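PDB 6DS8: heme oxygenase (mycobilin-producing) from Mycobacterium tuberculosis, which degrades heme oxidatively with a suitable electron donor such as ascorbate, opening the porphyrin ring to mycobilin and releasing the iron. Local coordinates for residues Asn6-Pro11 / Thr84-Leu89; Pro16-Arg21 / Asn80-Gly85; Gln39-Val44 / Phe51-Trp56. The protein carries 1 engineered substitution. All blocks are in the same frame, centred on the assembly; numbering follows the deposited sequence.

Contact 1 (Asn6-Pro11 / Thr84-Leu89); sequences NAIEVP and TGASLL. With MNH (manganese protoporphyrin IX), chain D.
Ile-8 lays its CG2 methyl beside Ala-86 CB, 4.1 Å away, in the antiparallel strand pair 2-9 with 85-98 at one border of the ferredoxin-like sheet, on the side facing the manganese protoporphyrin IX that occupies the heme site. With CG1 wedged between backbone N and carbonyl carbon (chi1 67°), Ile-8 sends the longer branch away from Ala-86, toward Leu-18 of helix 15-23. The Asn-6 and Leu-88 side chains lie on the same face: CG of Asn-6 is 3.8 Å from porphyrin C1B, and CD2 of Leu-88 meets the porphyrin methyl CMB at the same distance. The Asn-6 side chain is buried between strand 85-98 and the macrocycle.

The backbones are joined by a straight bond from Ala-7 N to Ser-87 O (2.7 Å), its return from Ser-87 N to Ala-7 O, and Glu-9 N to Gly-85 O. On the opposite face the bent chain of Glu-9 folds over Gly-85, where no side chain stands in its way, and OE2 comes to 3.5 Å from Gly-85 CA. Further along, Glu-9 O accepts Thr-84 N at 2.9 Å and, weakly, Thr-84 OG1, while Thr-84 CG2 lies 3.8 Å from Pro-11 CG.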
loop_
_atom_site.group_PDB
_atom_site.type_symbol
_atom_site.label_atom_id
_atom_site.label_comp_id
_atom_site.label_asym_id
_atom_site.label_seq_id
_atom_site.Cartn_x
_atom_site.Cartn_y
_atom_site.Cartn_z
ATOM N N ASN A 6 -6.361 5.500 -1.873
ATOM C CA ASN A 6 -7.364 5.804 -2.881
ATOM C C ASN A 6 -6.993 5.100 -4.190
ATOM O O ASN A 6 -5.961 5.410 -4.807
ATOM C CB ASN A 6 -7.546 7.315 -3.077
ATOM C CG ASN A 6 -8.996 7.663 -3.493
ATOM O OD1 ASN A 6 -9.944 7.011 -3.014
ATOM N ND2 ASN A 6 -9.172 8.644 -4.416
ATOM N N ALA A 7 -7.836 4.165 -4.605
ATOM C CA ALA A 7 -7.647 3.364 -5.836
ATOM C C ALA A 7 -8.366 4.055 -6.993
ATOM O O ALA A 7 -9.578 3.992 -7.071
ATOM C CB ALA A 7 -8.075 1.941 -5.628
ATOM N N ILE A 8 -7.587 4.709 -7.845
ATOM C CA ILE A 8 -8.172 5.539 -8.922
ATOM C C ILE A 8 -8.034 4.902 -10.299
ATOM O O ILE A 8 -6.973 4.468 -10.684
ATOM C CB ILE A 8 -7.665 6.986 -8.854
ATOM C CG1 ILE A 8 -6.178 7.088 -9.164
ATOM C CG2 ILE A 8 -7.980 7.571 -7.503
ATOM C CD1 ILE A 8 -5.616 8.469 -8.957
ATOM N N GLU A 9 -9.163 4.896 -10.976
ATOM C CA GLU A 9 -9.332 4.387 -12.351
ATOM C C GLU A 9 -8.893 5.506 -13.298
ATOM O O GLU A 9 -9.305 6.615 -13.106
ATOM C CB GLU A 9 -10.771 3.926 -12.530
ATOM C CG GLU A 9 -11.123 2.785 -11.601
ATOM C CD GLU A 9 -12.528 2.773 -11.026
ATOM O OE1 GLU A 9 -12.693 2.293 -9.924
ATOM O OE2 GLU A 9 -13.438 3.239 -11.680
ATOM N N VAL A 10 -8.084 5.170 -14.284
ATOM C CA VAL A 10 -7.496 6.120 -15.213
ATOM C C VAL A 10 -7.674 5.584 -16.630
ATOM O O VAL A 10 -7.380 4.407 -16.893
ATOM C CB VAL A 10 -6.023 6.370 -14.857
ATOM C CG1 VAL A 10 -5.385 7.265 -15.864
ATOM C CG2 VAL A 10 -5.900 6.986 -13.446
ATOM N N PRO A 11 -8.211 6.387 -17.547
ATOM C CA PRO A 11 -8.379 5.949 -18.953
ATOM C C PRO A 11 -7.068 5.551 -19.623
ATOM O O PRO A 11 -5.982 5.998 -19.245
ATOM C CB PRO A 11 -8.969 7.181 -19.647
ATOM C CG PRO A 11 -9.389 8.128 -18.565
ATOM C CD PRO A 11 -8.619 7.785 -17.320
ATOM N N THR A 84 -11.509 8.369 -13.815
ATOM C CA THR A 84 -12.855 7.960 -14.192
ATOM C C THR A 84 -13.621 7.336 -13.035
ATOM O O THR A 84 -14.807 7.028 -13.193
ATOM C CB THR A 84 -12.849 7.008 -15.406
ATOM O OG1 THR A 84 -11.803 6.040 -15.286
ATOM C CG2 THR A 84 -12.640 7.793 -16.674
ATOM N N GLY A 85 -12.943 7.000 -11.948
ATOM C CA GLY A 85 -13.609 6.592 -10.726
ATOM C C GLY A 85 -12.575 6.430 -9.637
ATOM O O GLY A 85 -11.367 6.459 -9.888
ATOM N N ALA A 86 -13.067 6.185 -8.433
ATOM C CA ALA A 86 -12.210 6.158 -7.272
ATOM C C ALA A 86 -12.841 5.300 -6.195
ATOM O O ALA A 86 -14.062 5.283 -6.029
ATOM C CB ALA A 86 -11.972 7.571 -6.717
ATOM N N SER A 87 -11.997 4.605 -5.450
ATOM C CA SER A 87 -12.457 3.858 -4.295
ATOM C C SER A 87 -11.434 4.050 -3.195
ATOM O O SER A 87 -10.242 3.793 -3.426
ATOM C CB SER A 87 -12.590 2.355 -4.572
ATOM O OG SER A 87 -13.039 2.107 -5.869
ATOM N N LEU A 88 -11.905 4.467 -2.013
ATOM C CA LEU A 88 -11.069 4.598 -0.826
ATOM C C LEU A 88 -10.980 3.243 -0.131
ATOM O O LEU A 88 -12.005 2.642 0.189
ATOM C CB LEU A 88 -11.645 5.645 0.118
ATOM C CG LEU A 88 -10.932 5.899 1.450
ATOM C CD1 LEU A 88 -9.451 6.162 1.273
ATOM C CD2 LEU A 88 -11.612 7.095 2.103
ATOM N N LEU A 89 -9.761 2.741 0.040
ATOM C CA LEU A 89 -9.474 1.508 0.759
ATOM C C LEU A 89 -8.780 1.847 2.073
ATOM O O LEU A 89 -7.709 2.465 2.064
ATOM C CB LEU A 89 -8.571 0.593 -0.067
ATOM C CG LEU A 89 -8.782 0.514 -1.559
ATOM C CD1 LEU A 89 -7.924 -0.673 -2.094
ATOM C CD2 LEU A 89 -10.253 0.362 -1.929
HETATM MN MN MNH D . -7.134 12.468 -4.247
HETATM C CHA MNH D . -8.625 13.458 -6.932
HETATM C CHB MNH D . -10.097 11.415 -3.077
HETATM C CHC MNH D . -5.824 11.596 -1.333
HETATM C CHD MNH D . -4.634 14.204 -4.901
HETATM N NA MNH D . -9.144 12.521 -4.885
HETATM C C1A MNH D . -9.567 12.785 -6.173
HETATM C C2A MNH D . -10.949 12.368 -6.367
HETATM C C3A MNH D . -11.459 11.915 -5.203
HETATM C C4A MNH D . -10.287 11.946 -4.332
HETATM C CMA MNH D . -12.834 11.367 -4.839
HETATM C CAA MNH D . -11.646 12.588 -7.711
HETATM C CBA MNH D . -11.531 11.346 -8.609
HETATM C CGA MNH D . -12.498 11.179 -9.799
HETATM O O1A MNH D . -13.038 12.169 -10.354
HETATM O O2A MNH D . -12.706 9.973 -10.129
HETATM N NB MNH D . -7.934 11.595 -2.392
HETATM C C1B MNH D . -9.213 11.187 -2.047
HETATM C C2B MNH D . -9.325 10.443 -0.810
HETATM C C3B MNH D . -7.956 10.348 -0.521
HETATM C C4B MNH D . -7.124 11.142 -1.365
HETATM C CMB MNH D . -10.661 9.837 -0.357
HETATM C CAB MNH D . -7.278 9.653 0.641
HETATM C CBB MNH D . -6.181 8.616 0.822
HETATM N NC MNH D . -5.396 13.003 -3.119
HETATM C C1C MNH D . -4.905 12.406 -1.972
HETATM C C2C MNH D . -3.577 12.881 -1.661
HETATM C C3C MNH D . -3.230 13.661 -2.698
HETATM C C4C MNH D . -4.347 13.718 -3.631
HETATM C CMC MNH D . -2.739 12.369 -0.473
HETATM C CAC MNH D . -1.888 14.320 -2.921
HETATM C CBC MNH D . -1.404 15.601 -2.293
HETATM N ND MNH D . -6.621 13.747 -5.801
HETATM C C1D MNH D . -5.387 14.313 -6.047
HETATM C C2D MNH D . -5.274 14.889 -7.388
HETATM C C3D MNH D . -6.523 14.724 -7.886
HETATM C C4D MNH D . -7.336 13.989 -6.950
HETATM C CMD MNH D . -4.064 15.547 -8.008
HETATM C CAD MNH D . -6.965 14.985 -9.323
HETATM C CBD MNH D . -6.963 13.675 -10.113
HETATM C CGD MNH D . -7.412 13.707 -11.561
HETATM O O1D MNH D . -7.287 14.715 -12.274
HETATM O O2D MNH D . -7.947 12.662 -12.026
#

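Contact 2 (Pro16-Arg21 / Asn80-Gly85). With MNH (manganese protoporphyrin IX), chain D.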
loop_
_atom_site.group_PDB
_atom_site.type_symbol
_atom_site.label_atom_id
_atom_site.label_comp_id
_atom_site.label_asym_id
_atom_site.label_seq_id
_atom_site.Cartn_x
_atom_site.Cartn_y
_atom_site.Cartn_z
ATOM N N PRO A 16 0.248 9.373 -17.797
ATOM C CA PRO A 16 1.139 10.541 -17.741
ATOM C C PRO A 16 0.461 11.815 -17.256
ATOM O O PRO A 16 1.010 12.515 -16.392
ATOM C CB PRO A 16 1.609 10.651 -19.188
ATOM C CG PRO A 16 1.678 9.246 -19.618
ATOM C CD PRO A 16 0.490 8.568 -19.002
ATOM N N GLU A 17 -0.726 12.134 -17.784
ATOM C CA GLU A 17 -1.436 13.328 -17.334
ATOM C C GLU A 17 -1.772 13.248 -15.842
ATOM O O GLU A 17 -1.680 14.251 -15.126
ATOM C CB GLU A 17 -2.705 13.524 -18.162
ATOM C CG GLU A 17 -3.633 14.644 -17.673
ATOM C CD GLU A 17 -2.991 16.021 -17.774
ATOM O OE1 GLU A 17 -2.213 16.257 -18.737
ATOM O OE2 GLU A 17 -3.269 16.872 -16.902
ATOM N N LEU A 18 -2.142 12.056 -15.356
ATOM C CA LEU A 18 -2.514 11.903 -13.955
ATOM C C LEU A 18 -1.312 12.117 -13.040
ATOM O O LEU A 18 -1.393 12.841 -12.041
ATOM C CB LEU A 18 -3.124 10.524 -13.726
ATOM C CG LEU A 18 -3.350 10.299 -12.222
ATOM C CD1 LEU A 18 -4.721 10.720 -11.850
ATOM C CD2 LEU A 18 -3.082 8.922 -11.768
ATOM N N GLU A 19 -0.175 11.523 -13.390
ATOM C CA GLU A 19 1.035 11.664 -12.584
ATOM C C GLU A 19 1.534 13.091 -12.566
ATOM O O GLU A 19 2.124 13.523 -11.578
ATOM C CB GLU A 19 2.146 10.735 -13.119
ATOM C CG GLU A 19 1.807 9.261 -12.969
ATOM C CD GLU A 19 2.795 8.352 -13.677
ATOM O OE1 GLU A 19 2.394 7.209 -13.987
ATOM O OE2 GLU A 19 3.962 8.777 -13.924
ATOM N N LYS A 20 1.367 13.815 -13.663
ATOM C CA LYS A 20 1.772 15.212 -13.686
ATOM C C LYS A 20 0.943 16.013 -12.697
ATOM O O LYS A 20 1.460 16.882 -11.989
ATOM C CB LYS A 20 1.632 15.785 -15.103
ATOM C CG LYS A 20 1.758 17.328 -15.155
ATOM C CD LYS A 20 1.001 17.946 -16.323
ATOM C CE LYS A 20 -0.500 17.750 -16.162
ATOM N NZ LYS A 20 -1.230 18.875 -16.773
ATOM N N ARG A 21 -0.344 15.692 -12.591
ATOM C CA ARG A 21 -1.175 16.386 -11.618
ATOM C C ARG A 21 -0.707 16.121 -10.188
ATOM O O ARG A 21 -0.867 16.973 -9.317
ATOM C CB ARG A 21 -2.640 16.011 -11.838
ATOM C CG ARG A 21 -3.114 16.449 -13.207
ATOM C CD ARG A 21 -4.564 16.224 -13.423
ATOM N NE ARG A 21 -4.992 16.801 -14.688
ATOM C CZ ARG A 21 -6.257 16.838 -15.110
ATOM N NH1 ARG A 21 -7.235 16.350 -14.357
ATOM N NH2 ARG A 21 -6.549 17.373 -16.292
ATOM N N ASN A 80 -11.956 19.453 -13.064
ATOM C CA ASN A 80 -12.118 18.522 -14.188
ATOM C C ASN A 80 -11.142 17.345 -14.103
ATOM O O ASN A 80 -9.973 17.473 -14.482
ATOM C CB ASN A 80 -11.929 19.260 -15.527
ATOM C CG ASN A 80 -12.442 18.455 -16.750
ATOM O OD1 ASN A 80 -12.923 17.322 -16.628
ATOM N ND2 ASN A 80 -12.319 19.049 -17.939
ATOM N N PRO A 81 -11.571 16.162 -13.647
ATOM C CA PRO A 81 -10.663 15.051 -13.488
ATOM C C PRO A 81 -10.263 14.224 -14.718
ATOM O O PRO A 81 -10.933 14.210 -15.691
ATOM C CB PRO A 81 -11.456 14.177 -12.518
ATOM C CG PRO A 81 -12.856 14.387 -12.926
ATOM C CD PRO A 81 -12.931 15.847 -13.268
ATOM N N VAL A 82 -9.099 13.610 -14.631
ATOM C CA VAL A 82 -8.681 12.655 -15.681
ATOM C C VAL A 82 -9.161 11.287 -15.198
ATOM O O VAL A 82 -9.540 10.482 -16.016
ATOM C CB VAL A 82 -7.177 12.723 -15.988
ATOM C CG1 VAL A 82 -6.301 12.465 -14.791
ATOM C CG2 VAL A 82 -6.791 11.807 -17.124
ATOM N N ALA A 83 -9.225 11.107 -13.882
ATOM C CA ALA A 83 -9.707 9.872 -13.240
ATOM C C ALA A 83 -11.171 9.627 -13.612
ATOM O O ALA A 83 -11.921 10.557 -13.746
ATOM C CB ALA A 83 -9.496 9.937 -11.753
ATOM N N THR A 84 -11.509 8.369 -13.815
ATOM C CA THR A 84 -12.855 7.960 -14.192
ATOM C C THR A 84 -13.621 7.336 -13.035
ATOM O O THR A 84 -14.807 7.028 -13.193
ATOM C CB THR A 84 -12.849 7.008 -15.406
ATOM O OG1 THR A 84 -11.803 6.040 -15.286
ATOM C CG2 THR A 84 -12.640 7.793 -16.674
ATOM N N GLY A 85 -12.943 7.000 -11.948
ATOM C CA GLY A 85 -13.609 6.592 -10.726
ATOM C C GLY A 85 -12.575 6.430 -9.637
ATOM O O GLY A 85 -11.367 6.459 -9.888
HETATM MN MN MNH D . -7.134 12.468 -4.247
HETATM C CHA MNH D . -8.625 13.458 -6.932
HETATM C CHB MNH D . -10.097 11.415 -3.077
HETATM C CHC MNH D . -5.824 11.596 -1.333
HETATM C CHD MNH D . -4.634 14.204 -4.901
HETATM N NA MNH D . -9.144 12.521 -4.885
HETATM C C1A MNH D . -9.567 12.785 -6.173
HETATM C C2A MNH D . -10.949 12.368 -6.367
HETATM C C3A MNH D . -11.459 11.915 -5.203
HETATM C C4A MNH D . -10.287 11.946 -4.332
HETATM C CMA MNH D . -12.834 11.367 -4.839
HETATM C CAA MNH D . -11.646 12.588 -7.711
HETATM C CBA MNH D . -11.531 11.346 -8.609
HETATM C CGA MNH D . -12.498 11.179 -9.799
HETATM O O1A MNH D . -13.038 12.169 -10.354
HETATM O O2A MNH D . -12.706 9.973 -10.129
HETATM N NB MNH D . -7.934 11.595 -2.392
HETATM C C1B MNH D . -9.213 11.187 -2.047
HETATM C C2B MNH D . -9.325 10.443 -0.810
HETATM C C3B MNH D . -7.956 10.348 -0.521
HETATM C C4B MNH D . -7.124 11.142 -1.365
HETATM C CMB MNH D . -10.661 9.837 -0.357
HETATM C CAB MNH D . -7.278 9.653 0.641
HETATM C CBB MNH D . -6.181 8.616 0.822
HETATM N NC MNH D . -5.396 13.003 -3.119
HETATM C C1C MNH D . -4.905 12.406 -1.972
HETATM C C2C MNH D . -3.577 12.881 -1.661
HETATM C C3C MNH D . -3.230 13.661 -2.698
HETATM C C4C MNH D . -4.347 13.718 -3.631
HETATM C CMC MNH D . -2.739 12.369 -0.473
HETATM C CAC MNH D . -1.888 14.320 -2.921
HETATM C CBC MNH D . -1.404 15.601 -2.293
HETATM N ND MNH D . -6.621 13.747 -5.801
HETATM C C1D MNH D . -5.387 14.313 -6.047
HETATM C C2D MNH D . -5.274 14.889 -7.388
HETATM C C3D MNH D . -6.523 14.724 -7.886
HETATM C C4D MNH D . -7.336 13.989 -6.950
HETATM C CMD MNH D . -4.064 15.547 -8.008
HETATM C CAD MNH D . -6.965 14.985 -9.323
HETATM C CBD MNH D . -6.963 13.675 -10.113
HETATM C CGD MNH D . -7.412 13.707 -11.561
HETATM O O1D MNH D . -7.287 14.715 -12.274
HETATM O O2D MNH D . -7.947 12.662 -12.026
#
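The propionate end of the heme pocket is lined by helix 15-23 and the loop leading into strand 85-98; Arg-21 reaches across. Its CG stands anti to the carbonyl carbon (chi1 -62°) and the extended chain carries the guanidinium to the loop. Arg-21 NH1 joins the two sides, donating to Asn-80 O at 3.0 Å in the plane of that carbonyl. Arg-21 NH1 also donates to porphyrin propionate oxygen O1D at 2.6 Å, at the guanidinium edge. Val-82 CB lies over one face, toward its rim. On the NE side, Glu-17 OE2 accepts NE of Arg-21 at 2.8 Å through its anti lone pair and also forms a salt bridge with Lys-20 NZ, whose hydrogen bond is weak; the NE and NH1 bonds limit guanidinium rotation.

Ala-83 N gives a 2.7 Å bond to propionate O2D, and Val-82 N adds one to O1D (3.2 Å) and a weaker one to O2D. Backbone N-H groups grip both oxygens, and the guanidinium adds its hydrogen bond to O1D. The Leu-18 and Val-82 side chains cross at about a right angle, CD1 to CG1 3.8 Å. Backbone amides and an arginine converging on one carboxylate are typical of a heme propionate site.

Contact 3 (Gln39-Val44 / Phe51-Trp56); sequences QLLRPV and FVVTHW. With MNH (manganese protoporphyrin IX), chain D.
The ring of Phe-51 packs against Phe-91 of the second subunit, the two planes inclined by about 40°, while its CB meets Leu-41 CB at 4.1 Å. At the other end of strand 50-56 the Trp-56 indole has Thr-54 OG1 at its edge, in the ring plane, and NE1 donates to that oxygen at 2.7 Å (159° at the hydrogen). Thr-54 OG1 in turn donates to Lys-4 O, so the hydroxyl has both a donor and an acceptor. The indole also meets Trp-65, the predicted transition-state stabiliser, which would place Trp-56 in the second shell if Trp-65 has that role.

Between these rings the two strands are zipped by reciprocal backbone bonds, Gln-39 with Val-53 and Leu-41 with Phe-51; Gln-39 N to Val-53 O is 2.8 Å. On the face shared with Thr-54, Leu-40 CD1 touches Val-52 CG2 at 3.7 Å. Leu-40 holds CG anti to its backbone nitrogen (chi1 178°), and the terminal methyl swings in toward the neighbouring strand. The other valine methyl, CG1 of Val-52, approaches porphyrin C1C at 4.1 Å, and Thr-54 OG1 lies 3.5 Å from vinyl carbon CBB. On the reverse face the Leu-41 and Val-53 side chains cross obliquely, CD1 to CG2 3.8 Å.

On that reverse face Gln-39 NE2 is hydrogen-bonded to Asp-96 OD2 of the second subunit. Separately, at the edge of strand 35-45, residues 39-43 pair with a strand of that chain, carrying the sheet across the interface. Such a sheet shared between subunits is characteristic of the dimeric alpha-beta barrel of the antibiotic biosynthesis monooxygenase family, and the porphyrin on its other face of the heme-degrading members.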
loop_
_atom_site.group_PDB
_atom_site.type_symbol
_atom_site.label_atom_id
_atom_site.label_comp_id
_atom_site.label_asym_id
_atom_site.label_seq_id
_atom_site.Cartn_x
_atom_site.Cartn_y
_atom_site.Cartn_z
ATOM N N GLN A 39 2.581 7.701 -1.002
ATOM C CA GLN A 39 3.215 7.377 -2.272
ATOM C C GLN A 39 2.161 7.382 -3.367
ATOM O O GLN A 39 1.036 6.927 -3.145
ATOM C CB GLN A 39 3.921 5.993 -2.274
ATOM C CG GLN A 39 4.737 5.633 -1.036
ATOM C CD GLN A 39 5.365 4.204 -1.132
ATOM O OE1 GLN A 39 4.672 3.165 -1.008
ATOM N NE2 GLN A 39 6.680 4.160 -1.360
ATOM N N LEU A 40 2.527 7.874 -4.559
ATOM C CA LEU A 40 1.719 7.600 -5.739
ATOM C C LEU A 40 2.289 6.339 -6.384
ATOM O O LEU A 40 3.499 6.238 -6.611
ATOM C CB LEU A 40 1.701 8.775 -6.719
ATOM C CG LEU A 40 0.897 8.538 -8.017
ATOM C CD1 LEU A 40 -0.588 8.215 -7.695
ATOM C CD2 LEU A 40 0.984 9.688 -9.056
ATOM N N LEU A 41 1.418 5.365 -6.620
ATOM C CA LEU A 41 1.862 4.072 -7.115
ATOM C C LEU A 41 1.199 3.803 -8.450
ATOM O O LEU A 41 -0.031 3.655 -8.524
ATOM C CB LEU A 41 1.532 2.957 -6.120
ATOM C CG LEU A 41 2.275 2.912 -4.783
ATOM C CD1 LEU A 41 2.018 1.574 -4.136
ATOM C CD2 LEU A 41 3.757 3.058 -4.999
ATOM N N ARG A 42 2.099 3.650 -9.489
ATOM C CA ARG A 42 1.730 3.375 -10.867
ATOM C C ARG A 42 1.567 1.875 -11.053
ATOM O O ARG A 42 2.454 1.111 -10.662
ATOM C CB ARG A 42 2.778 3.914 -11.825
ATOM C CG ARG A 42 2.446 3.692 -13.304
ATOM C CD ARG A 42 3.710 3.765 -14.129
ATOM N NE ARG A 42 4.244 5.128 -14.118
ATOM C CZ ARG A 42 5.528 5.433 -14.219
ATOM N NH1 ARG A 42 6.424 4.476 -14.304
ATOM N NH2 ARG A 42 5.910 6.700 -14.265
ATOM N N PRO A 43 0.454 1.409 -11.597
ATOM C CA PRO A 43 0.262 -0.033 -11.711
ATOM C C PRO A 43 1.109 -0.583 -12.827
ATOM O O PRO A 43 1.295 0.061 -13.855
ATOM C CB PRO A 43 -1.231 -0.163 -12.025
ATOM C CG PRO A 43 -1.557 1.096 -12.769
ATOM C CD PRO A 43 -0.607 2.167 -12.295
ATOM N N VAL A 44 1.562 -1.817 -12.639
ATOM C CA VAL A 44 2.515 -2.463 -13.527
ATOM C C VAL A 44 1.950 -3.825 -13.862
ATOM O O VAL A 44 2.004 -4.266 -15.016
ATOM C CB VAL A 44 3.907 -2.569 -12.876
ATOM C CG1 VAL A 44 4.757 -3.629 -13.573
ATOM C CG2 VAL A 44 4.625 -1.238 -12.923
ATOM N N PHE A 51 -2.718 3.440 -7.141
ATOM C CA PHE A 51 -2.940 3.393 -5.700
ATOM C C PHE A 51 -2.284 4.632 -5.093
ATOM O O PHE A 51 -1.059 4.781 -5.178
ATOM C CB PHE A 51 -2.326 2.127 -5.098
ATOM C CG PHE A 51 -3.217 0.885 -5.143
ATOM C CD1 PHE A 51 -4.215 0.742 -6.097
ATOM C CD2 PHE A 51 -3.022 -0.164 -4.211
ATOM C CE1 PHE A 51 -5.013 -0.424 -6.126
ATOM C CE2 PHE A 51 -3.815 -1.316 -4.241
ATOM C CZ PHE A 51 -4.816 -1.443 -5.210
ATOM N N VAL A 52 -3.081 5.526 -4.508
ATOM C CA VAL A 52 -2.554 6.647 -3.723
ATOM C C VAL A 52 -2.543 6.195 -2.260
ATOM O O VAL A 52 -3.593 6.134 -1.595
ATOM C CB VAL A 52 -3.376 7.920 -3.925
ATOM C CG1 VAL A 52 -2.753 9.086 -3.148
ATOM C CG2 VAL A 52 -3.506 8.244 -5.422
ATOM N N VAL A 53 -1.358 5.815 -1.775
ATOM C CA VAL A 53 -1.192 5.178 -0.473
ATOM C C VAL A 53 -0.758 6.211 0.554
ATOM O O VAL A 53 0.351 6.760 0.456
ATOM C CB VAL A 53 -0.167 4.046 -0.554
ATOM C CG1 VAL A 53 -0.188 3.230 0.724
ATOM C CG2 VAL A 53 -0.487 3.193 -1.768
ATOM N N THR A 54 -1.622 6.462 1.550
ATOM C CA THR A 54 -1.346 7.420 2.616
ATOM C C THR A 54 -1.347 6.716 3.969
ATOM O O THR A 54 -2.147 5.793 4.206
ATOM C CB THR A 54 -2.354 8.586 2.617
ATOM O OG1 THR A 54 -3.626 8.174 3.158
ATOM C CG2 THR A 54 -2.530 9.118 1.184
ATOM N N HIS A 55 -0.412 7.139 4.834
ATOM C CA HIS A 55 -0.203 6.582 6.167
ATOM C C HIS A 55 -0.486 7.671 7.186
ATOM O O HIS A 55 -0.067 8.823 7.006
ATOM C CB HIS A 55 1.231 6.071 6.383
ATOM C CG HIS A 55 1.694 5.098 5.346
ATOM N ND1 HIS A 55 1.909 5.455 4.027
ATOM C CD2 HIS A 55 1.994 3.778 5.433
ATOM C CE1 HIS A 55 2.319 4.397 3.346
ATOM N NE2 HIS A 55 2.382 3.366 4.177
ATOM N N TRP A 56 -1.207 7.327 8.247
ATOM C CA TRP A 56 -1.545 8.325 9.259
ATOM C C TRP A 56 -1.403 7.709 10.639
ATOM O O TRP A 56 -1.578 6.493 10.830
ATOM C CB TRP A 56 -2.965 8.901 9.101
ATOM C CG TRP A 56 -3.218 9.405 7.751
ATOM C CD1 TRP A 56 -3.430 8.645 6.616
ATOM C CD2 TRP A 56 -3.292 10.776 7.335
ATOM N NE1 TRP A 56 -3.616 9.463 5.536
ATOM C CE2 TRP A 56 -3.547 10.773 5.933
ATOM C CE3 TRP A 56 -3.178 12.004 8.002
ATOM C CZ2 TRP A 56 -3.693 11.952 5.187
ATOM C CZ3 TRP A 56 -3.324 13.186 7.253
ATOM C CH2 TRP A 56 -3.568 13.143 5.859
HETATM MN MN MNH D . -7.134 12.468 -4.247
HETATM C CHA MNH D . -8.625 13.458 -6.932
HETATM C CHB MNH D . -10.097 11.415 -3.077
HETATM C CHC MNH D . -5.824 11.596 -1.333
HETATM C CHD MNH D . -4.634 14.204 -4.901
HETATM N NA MNH D . -9.144 12.521 -4.885
HETATM C C1A MNH D . -9.567 12.785 -6.173
HETATM C C2A MNH D . -10.949 12.368 -6.367
HETATM C C3A MNH D . -11.459 11.915 -5.203
HETATM C C4A MNH D . -10.287 11.946 -4.332
HETATM C CMA MNH D . -12.834 11.367 -4.839
HETATM C CAA MNH D . -11.646 12.588 -7.711
HETATM C CBA MNH D . -11.531 11.346 -8.609
HETATM C CGA MNH D . -12.498 11.179 -9.799
HETATM O O1A MNH D . -13.038 12.169 -10.354
HETATM O O2A MNH D . -12.706 9.973 -10.129
HETATM N NB MNH D . -7.934 11.595 -2.392
HETATM C C1B MNH D . -9.213 11.187 -2.047
HETATM C C2B MNH D . -9.325 10.443 -0.810
HETATM C C3B MNH D . -7.956 10.348 -0.521
HETATM C C4B MNH D . -7.124 11.142 -1.365
HETATM C CMB MNH D . -10.661 9.837 -0.357
HETATM C CAB MNH D . -7.278 9.653 0.641
HETATM C CBB MNH D . -6.181 8.616 0.822
HETATM N NC MNH D . -5.396 13.003 -3.119
HETATM C C1C MNH D . -4.905 12.406 -1.972
HETATM C C2C MNH D . -3.577 12.881 -1.661
HETATM C C3C MNH D . -3.230 13.661 -2.698
HETATM C C4C MNH D . -4.347 13.718 -3.631
HETATM C CMC MNH D . -2.739 12.369 -0.473
HETATM C CAC MNH D . -1.888 14.320 -2.921
HETATM C CBC MNH D . -1.404 15.601 -2.293
HETATM N ND MNH D . -6.621 13.747 -5.801
HETATM C C1D MNH D . -5.387 14.313 -6.047
HETATM C C2D MNH D . -5.274 14.889 -7.388
HETATM C C3D MNH D . -6.523 14.724 -7.886
HETATM C C4D MNH D . -7.336 13.989 -6.950
HETATM C CMD MNH D . -4.064 15.547 -8.008
HETATM C CAD MNH D . -6.965 14.985 -9.323
HETATM C CBD MNH D . -6.963 13.675 -10.113
HETATM C CGD MNH D . -7.412 13.707 -11.561
HETATM O O1D MNH D . -7.287 14.715 -12.274
HETATM O O2D MNH D . -7.947 12.662 -12.026
#

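Contacts 1 and 3 are ladders of one antiparallel sheet, joined where strand 2-9 lies beside strand 50-56: Asn-6 N is 2.9 Å from Val-52 O, a probable hydrogen bond. Contact 3 is wholly buried and mostly apolar; contact 1 is partly buried and turns polar toward its loop end. Contact 2 lies at the surface, with charged and backbone N-H groups serving an anion. It shares Thr-84 and Gly-85 with contact 1, and a Glu-19 to Arg-42 salt bridge ties its helix to contact 3. All three reach the same porphyrin: contact 2 mainly at the propionates, contacts 1 and 3 at macrocycle, methyl and vinyl groups, with Gly-85 of contact 1 near a propionate.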